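Enolase (alpha proteobacterium BAL199, PDB 3UGV) is probably a magnesium-dependent enzyme of the enolase superfamily, related to mandelate racemase and muconate lactonizing enzyme, whose substrate is not established. Local coordinates at residues F[258-266]-F[287-295]. Sequence-based numbering, arbitrary orientation.
Sequences NFDGYAQLR and QALQAGACD. With MG (magnesium ion), chain X.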
loop_
_atom_site.group_PDB
_atom_site.type_symbol
_atom_site.label_atom_id
_atom_site.label_comp_id
_atom_site.label_asym_id
_atom_site.label_seq_id
_atom_site.Cartn_x
_atom_site.Cartn_y
_atom_site.Cartn_z
ATOM N N ASN F 258 12.419 14.347 -9.796
ATOM C CA ASN F 258 12.152 14.184 -8.370
ATOM C C ASN F 258 10.686 13.862 -8.118
ATOM O O ASN F 258 9.922 14.740 -7.730
ATOM C CB ASN F 258 12.560 15.438 -7.573
ATOM C CG ASN F 258 12.374 15.256 -6.090
ATOM O OD1 ASN F 258 12.110 14.146 -5.647
ATOM N ND2 ASN F 258 12.517 16.337 -5.307
ATOM N N PHE F 259 10.298 12.608 -8.332
ATOM C CA PHE F 259 8.903 12.194 -8.187
ATOM C C PHE F 259 8.451 12.098 -6.730
ATOM O O PHE F 259 7.271 12.319 -6.425
ATOM C CB PHE F 259 8.658 10.841 -8.871
ATOM C CG PHE F 259 8.713 10.891 -10.366
ATOM C CD1 PHE F 259 8.835 12.090 -11.030
ATOM C CD2 PHE F 259 8.604 9.725 -11.113
ATOM C CE1 PHE F 259 8.880 12.135 -12.426
ATOM C CE2 PHE F 259 8.644 9.765 -12.498
ATOM C CZ PHE F 259 8.787 10.980 -13.152
ATOM N N ASP F 260 9.365 11.735 -5.832
ATOM C CA ASP F 260 9.014 11.723 -4.411
ATOM C C ASP F 260 8.595 13.124 -3.976
ATOM O O ASP F 260 7.622 13.270 -3.256
ATOM C CB ASP F 260 10.164 11.218 -3.545
ATOM C CG ASP F 260 10.597 9.804 -3.914
ATOM O OD1 ASP F 260 9.748 8.885 -3.969
ATOM O OD2 ASP F 260 11.797 9.621 -4.165
ATOM N N GLY F 261 9.327 14.145 -4.424
ATOM C CA GLY F 261 9.017 15.532 -4.094
ATOM C C GLY F 261 7.731 16.004 -4.753
ATOM O O GLY F 261 6.908 16.678 -4.136
ATOM N N TYR F 262 7.549 15.639 -6.018
ATOM C CA TYR F 262 6.339 16.012 -6.737
ATOM C C TYR F 262 5.088 15.449 -6.064
ATOM O O TYR F 262 4.121 16.181 -5.862
ATOM C CB TYR F 262 6.438 15.602 -8.200
ATOM C CG TYR F 262 7.141 16.641 -9.046
ATOM C CD1 TYR F 262 6.734 17.966 -9.023
ATOM C CD2 TYR F 262 8.208 16.303 -9.861
ATOM C CE1 TYR F 262 7.367 18.931 -9.790
ATOM C CE2 TYR F 262 8.849 17.258 -10.630
ATOM C CZ TYR F 262 8.422 18.575 -10.586
ATOM O OH TYR F 262 9.048 19.535 -11.358
ATOM N N ALA F 263 5.120 14.167 -5.682
ATOM C CA ALA F 263 3.993 13.576 -4.969
ATOM C C ALA F 263 3.663 14.335 -3.679
ATOM O O ALA F 263 2.496 14.497 -3.359
ATOM C CB ALA F 263 4.222 12.070 -4.678
ATOM N N GLN F 264 4.677 14.800 -2.945
ATOM C CA GLN F 264 4.443 15.565 -1.711
ATOM C C GLN F 264 3.764 16.907 -1.988
ATOM O O GLN F 264 2.815 17.299 -1.299
ATOM C CB GLN F 264 5.749 15.824 -0.950
ATOM C CG GLN F 264 6.388 14.597 -0.357
ATOM C CD GLN F 264 5.522 13.944 0.702
ATOM O OE1 GLN F 264 5.136 14.586 1.679
ATOM N NE2 GLN F 264 5.206 12.662 0.511
ATOM N N LEU F 265 4.273 17.606 -2.995
ATOM C CA LEU F 265 3.743 18.907 -3.407
ATOM C C LEU F 265 2.308 18.787 -3.911
ATOM O O LEU F 265 1.460 19.632 -3.625
ATOM C CB LEU F 265 4.617 19.480 -4.523
ATOM C CG LEU F 265 6.005 19.910 -4.074
ATOM C CD1 LEU F 265 6.850 20.327 -5.257
ATOM C CD2 LEU F 265 5.847 21.053 -3.064
ATOM N N ARG F 266 2.042 17.737 -4.673
ATOM C CA ARG F 266 0.721 17.550 -5.264
ATOM C C ARG F 266 -0.290 17.333 -4.142
ATOM O O ARG F 266 -1.410 17.840 -4.179
ATOM C CB ARG F 266 0.740 16.350 -6.204
ATOM C CG ARG F 266 -0.563 16.102 -6.961
ATOM C CD ARG F 266 -0.814 14.613 -7.015
ATOM N NE ARG F 266 -1.917 14.267 -7.880
ATOM C CZ ARG F 266 -2.389 13.035 -7.996
ATOM N NH1 ARG F 266 -1.852 12.062 -7.275
ATOM N NH2 ARG F 266 -3.396 12.785 -8.822
ATOM N N GLN F 287 4.835 6.004 -15.281
ATOM C CA GLN F 287 5.526 5.900 -13.995
ATOM C C GLN F 287 5.256 7.105 -13.094
ATOM O O GLN F 287 5.064 6.955 -11.891
ATOM C CB GLN F 287 7.023 5.724 -14.218
ATOM C CG GLN F 287 7.380 4.402 -14.922
ATOM C CD GLN F 287 8.866 4.295 -15.214
ATOM O OE1 GLN F 287 9.599 5.298 -15.153
ATOM N NE2 GLN F 287 9.327 3.077 -15.514
ATOM N N ALA F 288 5.222 8.294 -13.694
ATOM C CA ALA F 288 4.891 9.504 -12.974
ATOM C C ALA F 288 3.494 9.433 -12.374
ATOM O O ALA F 288 3.281 9.888 -11.249
ATOM C CB ALA F 288 5.007 10.707 -13.879
ATOM N N LEU F 289 2.549 8.874 -13.128
ATOM C CA LEU F 289 1.155 8.770 -12.672
ATOM C C LEU F 289 1.026 7.737 -11.547
ATOM O O LEU F 289 0.369 7.989 -10.536
ATOM C CB LEU F 289 0.199 8.453 -13.840
ATOM C CG LEU F 289 0.208 9.491 -14.974
ATOM C CD1 LEU F 289 -0.765 9.153 -16.094
ATOM C CD2 LEU F 289 -0.090 10.874 -14.437
ATOM N N GLN F 290 1.678 6.590 -11.703
ATOM C CA GLN F 290 1.717 5.610 -10.619
ATOM C C GLN F 290 2.299 6.208 -9.355
ATOM O O GLN F 290 1.895 5.840 -8.254
ATOM C CB GLN F 290 2.554 4.398 -10.995
ATOM C CG GLN F 290 1.939 3.509 -12.051
ATOM C CD GLN F 290 2.890 2.388 -12.426
ATOM O OE1 GLN F 290 4.068 2.633 -12.711
ATOM N NE2 GLN F 290 2.398 1.148 -12.401
ATOM N N ALA F 291 3.257 7.120 -9.511
ATOM C CA ALA F 291 3.887 7.752 -8.353
ATOM C C ALA F 291 2.989 8.830 -7.751
ATOM O O ALA F 291 3.302 9.388 -6.713
ATOM C CB ALA F 291 5.229 8.335 -8.741
ATOM N N GLY F 292 1.872 9.124 -8.412
ATOM C CA GLY F 292 1.014 10.214 -7.984
ATOM C C GLY F 292 1.741 11.551 -8.008
ATOM O O GLY F 292 1.608 12.353 -7.074
ATOM N N ALA F 293 2.486 11.798 -9.084
ATOM C CA ALA F 293 3.383 12.958 -9.173
ATOM C C ALA F 293 2.758 14.268 -9.703
ATOM O O ALA F 293 3.348 15.347 -9.590
ATOM C CB ALA F 293 4.610 12.595 -10.011
ATOM N N CYS F 294 1.577 14.191 -10.293
ATOM C CA CYS F 294 0.998 15.391 -10.877
ATOM C C CYS F 294 -0.509 15.271 -11.039
ATOM O O CYS F 294 -1.043 14.164 -11.067
ATOM C CB CYS F 294 1.613 15.622 -12.248
ATOM S SG CYS F 294 1.472 14.168 -13.304
ATOM N N ASP F 295 -1.173 16.418 -11.177
ATOM C CA ASP F 295 -2.589 16.474 -11.525
ATOM C C ASP F 295 -2.799 16.641 -13.040
ATOM O O ASP F 295 -3.831 16.252 -13.588
ATOM C CB ASP F 295 -3.248 17.651 -10.801
ATOM C CG ASP F 295 -2.957 17.658 -9.319
ATOM O OD1 ASP F 295 -2.152 18.508 -8.881
ATOM O OD2 ASP F 295 -3.523 16.807 -8.591
HETATM MG MG MG X . -3.196 18.734 -4.857
HETATM O O HOH W 1 -3.509 16.999 -5.915
HETATM O O HOH W 2 -2.406 19.484 -6.615
HETATM O O HOH W 3 -5.141 19.326 -5.302
HETATM O O HOH W 4 -4.123 17.773 -3.286
#
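A263 and A293 bring the two backbones within 4.3 Å, CA to CA, where the first turns of helix 259-268 meet the chain as it leaves helix 282-290. That exit is a Schellman motif: G292 takes a positive phi, and the nitrogens of G292 and A293 bond back to L289 O and A288 O. The turn presents G292 O to the neighbouring helix, where A263 CA makes a CA-H...O contact of 3.4 Å with it. The backbones thus come closest between small residues, with larger side chains at both ends. At one end F259, its CG beside the backbone N (chi1 -70°), extends its ring to A288, whose CA makes an off-centre CH-pi contact 4.3 Å from the ring centroid; F259 CZ also packs on A288 CB at 3.9 Å. Y262 contributes chiefly its CB, 4.0 Å from A293 CB. At the other end R266 lays its chain past G292 and bridges to D295, NE to OD2 at 3.1 Å. This bond meets the carboxylate from above its plane, and the guanidinium is turned 44° from it, while C294 O lies over one guanidinium face. The R266 carbonyl O binds a magnesium ion at 2.1 Å, and two of the metal's waters donate to D295, one to each carboxylate oxygen; D295 OD1 also accepts a bond from L273 N. Salt bridge and hydrated metal therefore join the same two residues twice, and L269 O completes the metal shell. Within the barrel domain of the enolase superfamily, the contact links helices 259-268 and 282-290, consecutive helices along the chain: D260 hydrogen-bonds H286 and Q290 of a second subunit, Y262 and R266 pack on L273 of the intervening strand 273-275, and L289 faces helix 306-320.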